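Local coordinates for putative glycyl-glycine endopeptidase lytM (Ruminococcus gnavus, PDB 3NYY), which probably acts as a metalloendopeptidase of the M23 family, whose members typically cut peptide cross-bridges in bacterial cell walls, at residues Phe94-Ser99 with Tyr140-Met145; Asp111-Glu116 with Glu229-Pro234; Gly148-Lys153 with Ile163-Pro168; Tyr172-His177 with Gly220-Glu225; Leu178-Glu183 with Leu196-Asp201. All blocks are in the same frame, centred on the assembly; numbering follows the deposited sequence.

Contact 1. Residues Phe94-Ser99 with Tyr140-Met145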
# COMPACT_ATOMS: atom_id res chain seq x y z
N PHE A 94 -2.22 17.63 -2.08
CA PHE A 94 -2.33 16.30 -1.50
C PHE A 94 -3.26 16.44 -0.26
O PHE A 94 -3.32 17.50 0.36
CB PHE A 94 -0.93 15.89 -1.07
CG PHE A 94 -0.78 14.42 -0.75
CD1 PHE A 94 -0.73 13.48 -1.76
CD2 PHE A 94 -0.65 14.00 0.57
CE1 PHE A 94 -0.61 12.15 -1.47
CE2 PHE A 94 -0.52 12.65 0.89
CZ PHE A 94 -0.53 11.73 -0.13
N PRO A 95 -4.01 15.38 0.11
CA PRO A 95 -4.97 15.52 1.21
C PRO A 95 -4.40 15.54 2.63
O PRO A 95 -5.13 15.88 3.56
CB PRO A 95 -5.86 14.29 1.01
CG PRO A 95 -4.96 13.29 0.38
CD PRO A 95 -4.17 14.11 -0.59
N ILE A 96 -3.12 15.19 2.79
CA ILE A 96 -2.50 15.18 4.12
C ILE A 96 -1.44 16.28 4.17
O ILE A 96 -0.51 16.28 3.35
CB ILE A 96 -1.85 13.86 4.46
CG1 ILE A 96 -2.77 12.67 4.18
CG2 ILE A 96 -1.45 13.86 5.99
CD1 ILE A 96 -4.17 12.75 4.80
N PRO A 97 -1.58 17.22 5.11
CA PRO A 97 -0.57 18.27 5.24
C PRO A 97 0.77 17.76 5.69
O PRO A 97 0.86 16.65 6.25
CB PRO A 97 -1.16 19.20 6.33
CG PRO A 97 -2.57 18.94 6.37
CD PRO A 97 -2.71 17.46 6.02
N GLN A 98 1.81 18.55 5.43
CA GLN A 98 3.13 18.29 6.03
C GLN A 98 3.19 19.07 7.35
O GLN A 98 2.57 20.14 7.51
CB GLN A 98 4.28 18.64 5.09
CG GLN A 98 4.27 20.05 4.54
CD GLN A 98 5.53 20.35 3.71
OE1 GLN A 98 6.64 20.33 4.25
NE2 GLN A 98 5.36 20.66 2.42
N SER A 99 3.95 18.55 8.30
CA SER A 99 4.09 19.16 9.62
C SER A 99 5.08 20.33 9.62
O SER A 99 6.21 20.19 9.16
CB SER A 99 4.51 18.11 10.65
OG SER A 99 4.72 18.70 11.92
N TYR A 140 -3.42 13.16 12.31
CA TYR A 140 -3.19 13.67 10.96
C TYR A 140 -4.38 14.48 10.49
O TYR A 140 -5.49 13.95 10.38
CB TYR A 140 -2.96 12.54 9.95
CG TYR A 140 -1.70 11.77 10.07
CD1 TYR A 140 -1.62 10.69 10.95
CD2 TYR A 140 -0.59 12.12 9.32
CE1 TYR A 140 -0.45 9.96 11.07
CE2 TYR A 140 0.59 11.39 9.43
CZ TYR A 140 0.65 10.33 10.29
OH TYR A 140 1.85 9.63 10.36
N PRO A 141 -4.20 15.78 10.18
CA PRO A 141 -5.30 16.49 9.53
C PRO A 141 -5.54 15.97 8.11
O PRO A 141 -4.62 15.40 7.49
CB PRO A 141 -4.83 17.95 9.47
CG PRO A 141 -3.51 17.98 10.20
CD PRO A 141 -3.00 16.62 10.31
N VAL A 142 -6.77 16.15 7.64
CA VAL A 142 -7.19 15.85 6.28
C VAL A 142 -7.73 17.15 5.72
O VAL A 142 -8.61 17.77 6.31
CB VAL A 142 -8.22 14.72 6.25
CG1 VAL A 142 -8.76 14.54 4.84
CG2 VAL A 142 -7.58 13.38 6.79
N VAL A 143 -7.14 17.60 4.60
CA VAL A 143 -7.53 18.81 3.93
C VAL A 143 -8.07 18.51 2.55
O VAL A 143 -7.79 17.47 1.94
CB VAL A 143 -6.36 19.80 3.82
CG1 VAL A 143 -5.84 20.15 5.20
CG2 VAL A 143 -5.25 19.27 2.90
N SER A 144 -8.89 19.43 2.05
CA SER A 144 -9.55 19.25 0.77
C SER A 144 -8.52 19.41 -0.34
O SER A 144 -7.79 20.39 -0.40
CB SER A 144 -10.62 20.31 0.55
OG SER A 144 -11.41 20.03 -0.63
N MSE A 145 -8.50 18.46 -1.24
CA MSE A 145 -7.57 18.51 -2.37
C MSE A 145 -7.94 19.62 -3.35
O MSE A 145 -7.09 20.09 -4.09
CB MSE A 145 -7.55 17.16 -3.08
CG MSE A 145 -6.94 16.03 -2.21
SE MSE A 145 -7.14 14.28 -3.03
CE MSE A 145 -5.81 14.44 -4.36
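Pro95, Ile96 and Pro97 pack along Pro141-Val143, an outer strand of the small three-stranded antiparallel sheet of the M23 peptidase fold. One hydrogen bond joins the backbones: Val143 N reaches Pro95 O at 2.8 Å and is almost straight, 173° at the hydrogen. The same oxygen also receives a CA-H...O contact from Val142.

Apolar packing makes up most of the rest. Pro95 lies alongside selenomethionine Met145, its CD 3.7 Å from Met145 CG, and the selenium runs on past the proline ring. Ile96 splits its two branches. Its CG2, anti to the backbone N, approaches the Tyr140 ring obliquely, 3.9 Å from Tyr140 CD2, whereas Ile96 CD1 meets Val142 CG2 at 4.0 Å. Leu217 and Met199 also touch Ile96. With an alanine here both branches go, which would probably open a gap between the Tyr140 ring and Val142 and leave both less firmly packed.

One polar atom remains without a partner in the model: Pro141 O, buried beneath Pro97 CD, which lies only 3.2 Å from it. Next along the ring, Pro97 CG meets Val143 CG1 tip to tip at 3.7 Å.

Contact 2. Residues Asp111-Glu116 with Glu229-Pro234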
# COMPACT_ATOMS: atom_id res chain seq x y z
N ASP A 111 -0.90 1.80 -5.19
CA ASP A 111 -1.95 1.65 -6.20
C ASP A 111 -2.62 0.30 -5.99
O ASP A 111 -2.10 -0.73 -6.43
CB ASP A 111 -1.36 1.73 -7.59
CG ASP A 111 -2.41 1.89 -8.69
OD1 ASP A 111 -3.59 1.64 -8.40
OD2 ASP A 111 -2.03 2.27 -9.83
N SER A 112 -3.78 0.31 -5.37
CA SER A 112 -4.49 -0.94 -5.06
C SER A 112 -5.62 -1.25 -6.04
O SER A 112 -6.38 -2.20 -5.83
CB SER A 112 -5.06 -0.84 -3.64
OG SER A 112 -5.91 0.29 -3.52
N TRP A 113 -5.74 -0.45 -7.10
CA TRP A 113 -6.87 -0.51 -8.00
C TRP A 113 -7.11 -1.90 -8.57
O TRP A 113 -8.22 -2.41 -8.53
CB TRP A 113 -6.70 0.51 -9.15
CG TRP A 113 -7.97 0.64 -9.94
CD1 TRP A 113 -8.26 0.08 -11.14
CD2 TRP A 113 -9.12 1.34 -9.51
NE1 TRP A 113 -9.56 0.43 -11.51
CE2 TRP A 113 -10.09 1.22 -10.52
CE3 TRP A 113 -9.42 2.11 -8.38
CZ2 TRP A 113 -11.35 1.78 -10.40
CZ3 TRP A 113 -10.66 2.70 -8.27
CH2 TRP A 113 -11.62 2.50 -9.27
N MSE A 114 -6.07 -2.53 -9.08
CA MSE A 114 -6.25 -3.83 -9.71
C MSE A 114 -6.49 -4.95 -8.72
O MSE A 114 -7.14 -5.95 -9.07
CB MSE A 114 -5.07 -4.14 -10.62
CG MSE A 114 -4.96 -3.12 -11.70
SE MSE A 114 -4.17 -3.84 -13.29
CE MSE A 114 -2.39 -3.43 -13.11
N PHE A 115 -6.01 -4.77 -7.49
CA PHE A 115 -6.24 -5.72 -6.42
C PHE A 115 -7.74 -5.60 -6.02
O PHE A 115 -8.45 -6.60 -5.91
CB PHE A 115 -5.24 -5.44 -5.27
CG PHE A 115 -3.77 -5.57 -5.69
CD1 PHE A 115 -3.14 -4.57 -6.45
CD2 PHE A 115 -3.03 -6.70 -5.36
CE1 PHE A 115 -1.80 -4.70 -6.88
CE2 PHE A 115 -1.68 -6.83 -5.76
CZ PHE A 115 -1.07 -5.84 -6.53
N GLU A 116 -8.23 -4.36 -5.88
CA GLU A 116 -9.63 -4.10 -5.46
C GLU A 116 -10.70 -4.47 -6.49
O GLU A 116 -11.78 -4.94 -6.11
CB GLU A 116 -9.82 -2.61 -5.09
CG GLU A 116 -9.17 -2.24 -3.76
CD GLU A 116 -9.00 -0.74 -3.54
OE1 GLU A 116 -9.62 0.08 -4.25
OE2 GLU A 116 -8.21 -0.38 -2.64
N GLU A 229 -22.74 6.91 -10.03
CA GLU A 229 -21.45 7.46 -9.62
C GLU A 229 -20.45 6.34 -9.78
O GLU A 229 -20.66 5.25 -9.25
CB GLU A 229 -21.51 7.93 -8.17
CG GLU A 229 -22.42 9.15 -7.99
CD GLU A 229 -21.78 10.43 -8.37
OE1 GLU A 229 -20.63 10.42 -8.85
OE2 GLU A 229 -22.43 11.48 -8.24
N ILE A 230 -19.40 6.61 -10.55
CA ILE A 230 -18.39 5.62 -10.96
C ILE A 230 -17.08 5.98 -10.29
O ILE A 230 -16.56 7.07 -10.53
CB ILE A 230 -18.12 5.63 -12.50
CG1 ILE A 230 -19.42 5.51 -13.31
CG2 ILE A 230 -17.08 4.56 -12.93
CD1 ILE A 230 -20.16 4.21 -13.10
N SER A 231 -16.52 5.06 -9.51
CA SER A 231 -15.20 5.29 -8.95
C SER A 231 -14.09 5.17 -10.02
O SER A 231 -14.15 4.33 -10.92
CB SER A 231 -14.94 4.30 -7.81
OG SER A 231 -14.99 2.94 -8.29
N VAL A 232 -13.08 6.02 -9.87
CA VAL A 232 -11.86 5.98 -10.69
C VAL A 232 -10.65 5.97 -9.78
O VAL A 232 -10.73 6.42 -8.63
CB VAL A 232 -11.80 7.19 -11.68
CG1 VAL A 232 -13.06 7.22 -12.54
CG2 VAL A 232 -11.60 8.50 -10.95
N ASN A 233 -9.53 5.48 -10.29
CA ASN A 233 -8.33 5.33 -9.48
C ASN A 233 -7.73 6.67 -9.07
O ASN A 233 -7.25 7.41 -9.95
CB ASN A 233 -7.31 4.50 -10.27
CG ASN A 233 -6.13 4.03 -9.44
OD1 ASN A 233 -6.10 4.20 -8.19
ND2 ASN A 233 -5.16 3.34 -10.12
N PRO A 234 -7.66 6.96 -7.74
CA PRO A 234 -7.03 8.22 -7.37
C PRO A 234 -5.51 8.16 -7.31
O PRO A 234 -4.88 9.19 -7.12
CB PRO A 234 -7.55 8.45 -5.93
CG PRO A 234 -8.71 7.55 -5.78
CD PRO A 234 -8.36 6.34 -6.60
O HOH W 1 -5.49 3.00 -5.70
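Trp113 and Asn233 run antiparallel past one another, with the indole and amide planes only 19° apart; an Asx turn at Asp111 leads into the short helix that carries the indole. Trp113 CG is anti to the backbone N (chi1 -170°), which sends the ring from the helix start toward the end of strand 228-232. One face of the indole takes Asn233: Trp113 CE3 lies 3.6 Å from Asn233 CA, and Asn233 CB sits over the same face toward its rim. The far end of the ring reaches Ser231, whose O approaches Trp113 CH2 at the edge, near the ring plane, at 3.5 Å. Ser231 OG is hydrogen-bonded to Glu126, and helix 16-20 adds Arg19 and Arg20 to the indole's surroundings.

The carboxylate of Asp111 crosses the Asn233 side chain at about a right angle, its plane turned 44° from the amide. Asn233 ND2 gives a 2.9 Å hydrogen bond to Asp111 OD1 and a weak one to Asp111 OD2. Trp113 N closes the Asx turn on Asp111 OD1, 3.3 Å away, arriving on the anti side and from the other face of the carboxylate than the syn-side ND2. Two donors thus grip one oxygen and should limit rotation of the carboxylate.

The amide is held at its other end too. Asn233 OD1 caps Tyr235 N at the turn into helix 235-240 and accepts a bond from a water 2.8 Å away, which in turn accepts from Ser112 N at 3.2 Å.

Contact 3. Residues Gly148-Lys153 with Ile163-Pro168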
# COMPACT_ATOMS: atom_id res chain seq x y z
N GLY A 148 -14.45 23.44 -3.74
CA GLY A 148 -15.73 22.80 -4.02
C GLY A 148 -16.79 23.11 -3.01
O GLY A 148 -16.75 24.17 -2.36
N VAL A 149 -17.79 22.23 -2.95
CA VAL A 149 -18.94 22.39 -2.05
C VAL A 149 -19.09 21.08 -1.31
O VAL A 149 -18.90 20.02 -1.90
CB VAL A 149 -20.25 22.71 -2.82
CG1 VAL A 149 -21.41 22.78 -1.88
CG2 VAL A 149 -20.06 24.04 -3.66
N VAL A 150 -19.39 21.15 -0.02
CA VAL A 150 -19.67 19.96 0.78
C VAL A 150 -21.02 19.40 0.33
O VAL A 150 -22.06 20.04 0.50
CB VAL A 150 -19.74 20.24 2.31
CG1 VAL A 150 -20.03 18.93 3.08
CG2 VAL A 150 -18.43 20.89 2.79
N THR A 151 -20.99 18.22 -0.28
CA THR A 151 -22.13 17.53 -0.88
C THR A 151 -22.75 16.48 0.03
O THR A 151 -23.97 16.28 0.00
CB THR A 151 -21.68 16.83 -2.18
OG1 THR A 151 -21.14 17.81 -3.06
CG2 THR A 151 -22.83 16.06 -2.86
N GLU A 152 -21.89 15.76 0.78
CA GLU A 152 -22.37 14.80 1.76
C GLU A 152 -21.51 14.90 3.01
O GLU A 152 -20.30 15.20 2.93
CB GLU A 152 -22.33 13.37 1.19
CG GLU A 152 -23.43 13.12 0.15
CD GLU A 152 -23.43 11.71 -0.41
OE1 GLU A 152 -22.34 11.20 -0.75
OE2 GLU A 152 -24.52 11.11 -0.54
N LYS A 153 -22.13 14.64 4.15
CA LYS A 153 -21.42 14.64 5.43
C LYS A 153 -22.17 13.77 6.40
O LYS A 153 -23.34 14.03 6.71
CB LYS A 153 -21.28 16.03 5.99
CG LYS A 153 -20.45 16.08 7.30
CD LYS A 153 -20.73 17.38 8.03
CE LYS A 153 -19.93 17.47 9.37
NZ LYS A 153 -20.59 18.45 10.27
N ILE A 163 -16.91 12.46 4.39
CA ILE A 163 -17.32 13.74 3.85
C ILE A 163 -17.04 13.70 2.36
O ILE A 163 -16.02 13.15 1.93
CB ILE A 163 -16.64 14.94 4.59
CG1 ILE A 163 -17.27 16.28 4.19
CG2 ILE A 163 -15.12 14.92 4.45
CD1 ILE A 163 -16.88 17.43 5.14
N GLY A 164 -17.94 14.32 1.58
CA GLY A 164 -17.82 14.35 0.12
C GLY A 164 -17.86 15.79 -0.38
O GLY A 164 -18.72 16.56 0.01
N ILE A 165 -16.90 16.14 -1.23
CA ILE A 165 -16.76 17.47 -1.82
C ILE A 165 -16.93 17.33 -3.34
O ILE A 165 -16.21 16.60 -4.00
CB ILE A 165 -15.35 18.03 -1.55
CG1 ILE A 165 -15.02 18.11 -0.06
CG2 ILE A 165 -15.15 19.41 -2.24
CD1 ILE A 165 -16.03 18.83 0.81
N THR A 166 -17.84 18.11 -3.89
CA THR A 166 -17.99 18.21 -5.32
C THR A 166 -17.16 19.38 -5.80
O THR A 166 -17.38 20.54 -5.38
CB THR A 166 -19.44 18.32 -5.75
OG1 THR A 166 -20.14 17.15 -5.32
CG2 THR A 166 -19.58 18.44 -7.31
N ALA A 167 -16.21 19.07 -6.67
CA ALA A 167 -15.20 20.03 -7.12
C ALA A 167 -15.77 20.76 -8.35
O ALA A 167 -16.71 20.26 -8.98
CB ALA A 167 -13.87 19.34 -7.45
N PRO A 168 -15.22 21.93 -8.69
CA PRO A 168 -15.87 22.76 -9.72
C PRO A 168 -15.99 22.15 -11.12
O PRO A 168 -16.93 22.44 -11.85
CB PRO A 168 -15.00 24.03 -9.77
CG PRO A 168 -14.01 23.93 -8.72
CD PRO A 168 -14.09 22.60 -8.04
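Ile165 packs beside Val150 in an antiparallel strand pair interrupted by a classic beta bulge, where Thr151 and Glu152 both face Gly164. The short strand axes approach to 4.5 Å and run at 143°.

Followed outward, Ile165 starts with CB near Val149 O. Its CG2 branch, anti to the backbone N, stays close to the neighbouring strand and lies 3.9 Å from Gly148 CA. The other branch passes through CG1, which sits beside the backbone N (chi1 -58°), and ends in CD1, 3.7 Å from Val150 CG2. Val190 and Leu196 pack on this isoleucine from beyond the pair. An alanine in its place lacks both branches, and Val150 would probably face a gap where CD1 had been. On the same side of the sheet Val150 turns its other methyl to the next isoleucine, CG1 standing 4.0 Å from Ile163 CG1 with the side chains crossing at about a right angle.

Val149 and Thr166 exchange two backbone hydrogen bonds. At the bulge Gly164 O receives Thr151 N at 2.8 Å and, more weakly, Glu152 N, while Gly164 N returns a bond to Glu152 O. At Gly148, at the other end, there is no room for a beta carbon: its CA already lies 3.1 Å from Thr166 O.

Contact 4. Residues Tyr172-His177 with Gly220-Glu225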
# COMPACT_ATOMS: atom_id res chain seq x y z
N TYR A 172 -16.48 14.18 -7.69
CA TYR A 172 -16.82 14.05 -6.27
C TYR A 172 -15.62 13.42 -5.58
O TYR A 172 -15.23 12.29 -5.90
CB TYR A 172 -18.05 13.17 -6.14
CG TYR A 172 -18.52 12.92 -4.73
CD1 TYR A 172 -18.05 11.85 -4.04
CD2 TYR A 172 -19.52 13.67 -4.16
CE1 TYR A 172 -18.48 11.58 -2.74
CE2 TYR A 172 -19.97 13.39 -2.86
CZ TYR A 172 -19.46 12.33 -2.19
OH TYR A 172 -19.90 12.01 -0.90
N PHE A 173 -15.03 14.14 -4.63
CA PHE A 173 -13.91 13.66 -3.83
C PHE A 173 -14.44 13.16 -2.50
O PHE A 173 -15.10 13.89 -1.77
CB PHE A 173 -12.89 14.79 -3.65
CG PHE A 173 -12.09 15.06 -4.90
CD1 PHE A 173 -12.63 15.71 -6.00
CD2 PHE A 173 -10.79 14.60 -4.97
CE1 PHE A 173 -11.85 15.88 -7.17
CE2 PHE A 173 -10.02 14.78 -6.08
CZ PHE A 173 -10.55 15.41 -7.20
N TYR A 174 -14.13 11.90 -2.18
CA TYR A 174 -14.68 11.18 -1.06
C TYR A 174 -13.61 10.90 -0.05
O TYR A 174 -12.61 10.31 -0.40
CB TYR A 174 -15.26 9.87 -1.61
CG TYR A 174 -15.82 8.87 -0.62
CD1 TYR A 174 -16.96 9.16 0.12
CD2 TYR A 174 -15.22 7.63 -0.43
CE1 TYR A 174 -17.46 8.21 1.01
CE2 TYR A 174 -15.75 6.71 0.43
CZ TYR A 174 -16.88 6.99 1.15
OH TYR A 174 -17.41 6.07 2.05
N TYR A 175 -13.84 11.34 1.20
CA TYR A 175 -12.85 11.22 2.28
C TYR A 175 -13.51 10.44 3.40
O TYR A 175 -14.51 10.89 3.97
CB TYR A 175 -12.42 12.59 2.79
CG TYR A 175 -11.86 13.52 1.73
CD1 TYR A 175 -12.72 14.23 0.88
CD2 TYR A 175 -10.49 13.77 1.65
CE1 TYR A 175 -12.23 15.11 -0.09
CE2 TYR A 175 -9.99 14.64 0.70
CZ TYR A 175 -10.86 15.31 -0.18
OH TYR A 175 -10.30 16.15 -1.16
N ALA A 176 -12.96 9.28 3.74
CA ALA A 176 -13.60 8.34 4.66
C ALA A 176 -12.71 7.86 5.82
O ALA A 176 -11.48 8.03 5.83
CB ALA A 176 -14.16 7.12 3.88
N HIS A 177 -13.41 7.34 6.84
CA HIS A 177 -12.86 6.80 8.10
C HIS A 177 -12.31 7.85 9.05
O HIS A 177 -11.54 7.50 9.96
CB HIS A 177 -11.83 5.69 7.83
CG HIS A 177 -12.33 4.65 6.90
ND1 HIS A 177 -13.45 3.89 7.18
CD2 HIS A 177 -11.93 4.28 5.66
CE1 HIS A 177 -13.70 3.09 6.15
NE2 HIS A 177 -12.80 3.31 5.21
N GLY A 220 -11.58 8.41 -2.32
CA GLY A 220 -12.22 8.00 -3.55
C GLY A 220 -12.47 9.21 -4.43
O GLY A 220 -12.60 10.32 -3.96
N ILE A 221 -12.49 8.97 -5.73
CA ILE A 221 -12.90 10.00 -6.72
C ILE A 221 -13.96 9.36 -7.57
O ILE A 221 -13.73 8.28 -8.16
CB ILE A 221 -11.73 10.47 -7.58
CG1 ILE A 221 -10.63 11.04 -6.71
CG2 ILE A 221 -12.20 11.56 -8.61
CD1 ILE A 221 -9.31 11.42 -7.41
N TYR A 222 -15.07 10.07 -7.72
CA TYR A 222 -16.21 9.56 -8.47
C TYR A 222 -16.67 10.54 -9.54
O TYR A 222 -16.80 11.75 -9.29
CB TYR A 222 -17.43 9.28 -7.55
CG TYR A 222 -17.20 8.18 -6.55
CD1 TYR A 222 -16.43 8.41 -5.41
CD2 TYR A 222 -17.72 6.90 -6.74
CE1 TYR A 222 -16.23 7.41 -4.47
CE2 TYR A 222 -17.51 5.89 -5.80
CZ TYR A 222 -16.77 6.16 -4.68
OH TYR A 222 -16.55 5.12 -3.75
N LEU A 223 -16.96 9.99 -10.72
CA LEU A 223 -17.56 10.74 -11.81
C LEU A 223 -18.89 10.13 -12.15
O LEU A 223 -19.05 8.93 -12.14
CB LEU A 223 -16.67 10.66 -13.05
CG LEU A 223 -15.29 11.35 -12.95
CD1 LEU A 223 -14.52 11.14 -14.30
CD2 LEU A 223 -15.44 12.77 -12.59
N LYS A 224 -19.85 10.98 -12.48
CA LYS A 224 -21.20 10.54 -12.78
C LYS A 224 -21.32 10.18 -14.26
O LYS A 224 -20.86 10.92 -15.12
CB LYS A 224 -22.20 11.60 -12.35
CG LYS A 224 -23.59 10.99 -12.06
CD LYS A 224 -24.51 11.93 -11.28
CE LYS A 224 -25.87 11.26 -11.05
NZ LYS A 224 -26.80 12.21 -10.35
N GLU A 225 -21.87 8.99 -14.54
CA GLU A 225 -22.14 8.55 -15.91
C GLU A 225 -23.57 8.03 -15.92
O GLU A 225 -23.93 7.08 -15.20
CB GLU A 225 -21.17 7.47 -16.33
CG GLU A 225 -21.35 7.05 -17.77
CD GLU A 225 -20.29 6.05 -18.26
OE1 GLU A 225 -19.22 6.48 -18.70
OE2 GLU A 225 -20.54 4.83 -18.22
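Tyr172, Phe173 and Tyr174 pair in antiparallel register with Tyr222, Ile221 and Gly220 on two adjacent strands of the M23 domain's large sheet. Four backbone hydrogen bonds tie them together. Tyr172 and Tyr222 exchange N-H...O bonds of 2.9 Å each way, Tyr172 N to Tyr222 O and Tyr222 N to Tyr172 O; two residues along, Tyr174 and Gly220 exchange a second pair.

On the face carrying the tyrosines, the rings of Tyr174 and Tyr222 stand over Gly220. Tyr222 turns its edge to the face of Tyr174 in an offset edge-to-face pair, planes at 90° and centroids 6.0 Å apart, and its CE1 comes 3.9 Å from Tyr174 CB. Tyr172 lies alongside Tyr222, pointing the same way, CD1 to CD1 at 4.0 Å. A beta carbon on Gly220 would run into the Tyr222 ring.

On the other face, Phe173 lies alongside Ile221, with Phe173 CE2 3.7 Å from Ile221 CD1.

The chemistry is divided accordingly: Phe173 and Ile221 meet through hydrocarbon alone, whereas Tyr172 and Tyr222 pack through ring carbons yet keep polar ends, Tyr222 OH bonding to Gly124 O and Tyr172 OH weakly to Glu152, which implies that these two hydroxyls tie the pair to its surroundings.

Contact 5. Residues Leu178-Glu183 with Leu196-Asp201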
# COMPACT_ATOMS: atom_id res chain seq x y z
N LEU A 178 -12.76 9.10 8.88
CA LEU A 178 -12.32 10.22 9.70
C LEU A 178 -12.66 9.98 11.20
O LEU A 178 -13.71 9.39 11.54
CB LEU A 178 -12.95 11.55 9.26
CG LEU A 178 -12.69 11.97 7.80
CD1 LEU A 178 -13.57 13.23 7.48
CD2 LEU A 178 -11.21 12.28 7.60
N ASP A 179 -11.84 10.53 12.08
CA ASP A 179 -12.10 10.46 13.52
C ASP A 179 -13.05 11.57 13.89
O ASP A 179 -13.86 11.45 14.84
CB ASP A 179 -10.80 10.60 14.30
CG ASP A 179 -10.98 10.37 15.79
OD1 ASP A 179 -11.40 9.24 16.15
OD2 ASP A 179 -10.70 11.32 16.58
N SER A 180 -12.97 12.68 13.18
CA SER A 180 -13.81 13.82 13.43
C SER A 180 -13.83 14.73 12.23
O SER A 180 -12.98 14.60 11.32
CB SER A 180 -13.28 14.59 14.64
OG SER A 180 -12.08 15.27 14.33
N TYR A 181 -14.78 15.68 12.24
CA TYR A 181 -14.94 16.67 11.18
C TYR A 181 -14.50 18.08 11.58
O TYR A 181 -14.56 18.46 12.77
CB TYR A 181 -16.38 16.78 10.81
CG TYR A 181 -17.02 15.53 10.22
CD1 TYR A 181 -16.62 15.02 9.02
CD2 TYR A 181 -18.09 14.94 10.83
CE1 TYR A 181 -17.26 13.95 8.48
CE2 TYR A 181 -18.74 13.85 10.29
CZ TYR A 181 -18.32 13.34 9.11
OH TYR A 181 -19.01 12.25 8.56
N ALA A 182 -14.12 18.85 10.56
CA ALA A 182 -13.99 20.29 10.68
C ALA A 182 -15.40 20.87 10.82
O ALA A 182 -16.39 20.15 10.62
CB ALA A 182 -13.27 20.84 9.46
N GLU A 183 -15.52 22.18 11.14
CA GLU A 183 -16.83 22.84 11.28
C GLU A 183 -17.40 23.15 9.92
O GLU A 183 -17.22 24.24 9.39
CB GLU A 183 -16.71 24.13 12.09
CG GLU A 183 -16.45 23.85 13.50
CD GLU A 183 -16.50 25.08 14.39
OE1 GLU A 183 -16.88 26.18 13.91
OE2 GLU A 183 -16.17 24.93 15.56
N LEU A 196 -10.85 19.45 6.44
CA LEU A 196 -12.09 18.67 6.40
C LEU A 196 -12.32 17.86 7.68
O LEU A 196 -13.48 17.55 8.00
CB LEU A 196 -12.11 17.72 5.19
CG LEU A 196 -12.07 18.37 3.81
CD1 LEU A 196 -12.06 17.30 2.65
CD2 LEU A 196 -13.19 19.45 3.64
N GLY A 197 -11.26 17.48 8.39
CA GLY A 197 -11.38 16.67 9.60
C GLY A 197 -10.03 16.06 9.90
O GLY A 197 -9.01 16.55 9.41
N TYR A 198 -10.02 15.02 10.73
CA TYR A 198 -8.79 14.33 11.12
C TYR A 198 -8.91 12.89 10.78
O TYR A 198 -9.97 12.26 10.95
CB TYR A 198 -8.47 14.49 12.62
CG TYR A 198 -8.10 15.93 12.91
CD1 TYR A 198 -9.10 16.88 13.14
CD2 TYR A 198 -6.78 16.34 12.91
CE1 TYR A 198 -8.78 18.20 13.38
CE2 TYR A 198 -6.45 17.67 13.15
CZ TYR A 198 -7.44 18.58 13.37
OH TYR A 198 -7.08 19.91 13.62
N MSE A 199 -7.79 12.36 10.29
CA MSE A 199 -7.68 10.96 9.86
C MSE A 199 -8.04 10.04 11.03
O MSE A 199 -7.57 10.25 12.16
CB MSE A 199 -6.28 10.65 9.42
CG MSE A 199 -6.13 9.31 8.75
SE MSE A 199 -4.29 8.80 8.47
CE MSE A 199 -3.93 9.97 7.05
N GLY A 200 -8.86 9.02 10.78
CA GLY A 200 -9.23 8.11 11.85
C GLY A 200 -9.26 6.64 11.46
O GLY A 200 -8.64 6.22 10.48
N ASP A 201 -10.00 5.88 12.27
CA ASP A 201 -10.24 4.47 12.04
C ASP A 201 -11.69 4.12 12.24
O ASP A 201 -12.02 3.02 12.69
CB ASP A 201 -9.31 3.62 12.91
CG ASP A 201 -9.46 3.86 14.41
OD1 ASP A 201 -10.42 4.56 14.86
OD2 ASP A 201 -8.59 3.33 15.16
O HOH W 2 -11.45 7.11 14.48
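A short antiparallel ladder, in which Ser180 pairs with Tyr198 and Tyr181 with Gly197, forms one side of the small three-stranded sheet; Leu196 and Gly197 make a classic beta bulge opposite Val142. Three backbone bonds hold the ladder. Asp179 N meets Tyr198 O at 2.8 Å, and Tyr198 N bonds to Ser180 O. Ala182 N reaches Leu196 O at 2.9 Å in an almost straight bond, yet stands 58° out of that carbonyl's plane.

Glycine permits the closeness: Gly197 CA is 3.1 Å from Ser180 O, and a beta carbon there would clash with that oxygen. Leu178 lays its CD2 3.6 Å from Tyr198 O. Ser180 OG, set between the backbone N and carbonyl carbon (chi1 72°), comes to the edge of the Tyr198 ring, 3.6 Å from CD1. Farther on, a water donates to Asp179 OD1 at 2.7 Å and accepts from Asp201 N, bridging the two segments beyond the ladder.

Strand 195-198 is the middle of the three, with 141-143 on its other edge. Leu178 and Tyr181 pack on Ile163 of strand 162-166, and Leu196 on Ile165, so the small sheet lies against the large one.

In the fold
From the N terminus, contact 1 closes the first loop, bringing 94-99 to 140-145. Contact 2 opens inside that loop, at 111-116, and closes only at 229-234, so the two cross. Within the long loop of contact 2, contact 3 joins neighbouring strands of the large sheet, followed in series by contact 4, which pairs 172-177 with 220-225 and encloses contact 5. Strand 162-166 adjoins 172-178 and strand 216-225 adjoins 228-232, linking contacts 3, 4 and 2 across one sheet. Contacts 1 and 5 share the small sheet through strands 141-143 and 195-198. Tyr175 joins the sheets, its hydroxyl meeting Met145 N and its ring Leu196.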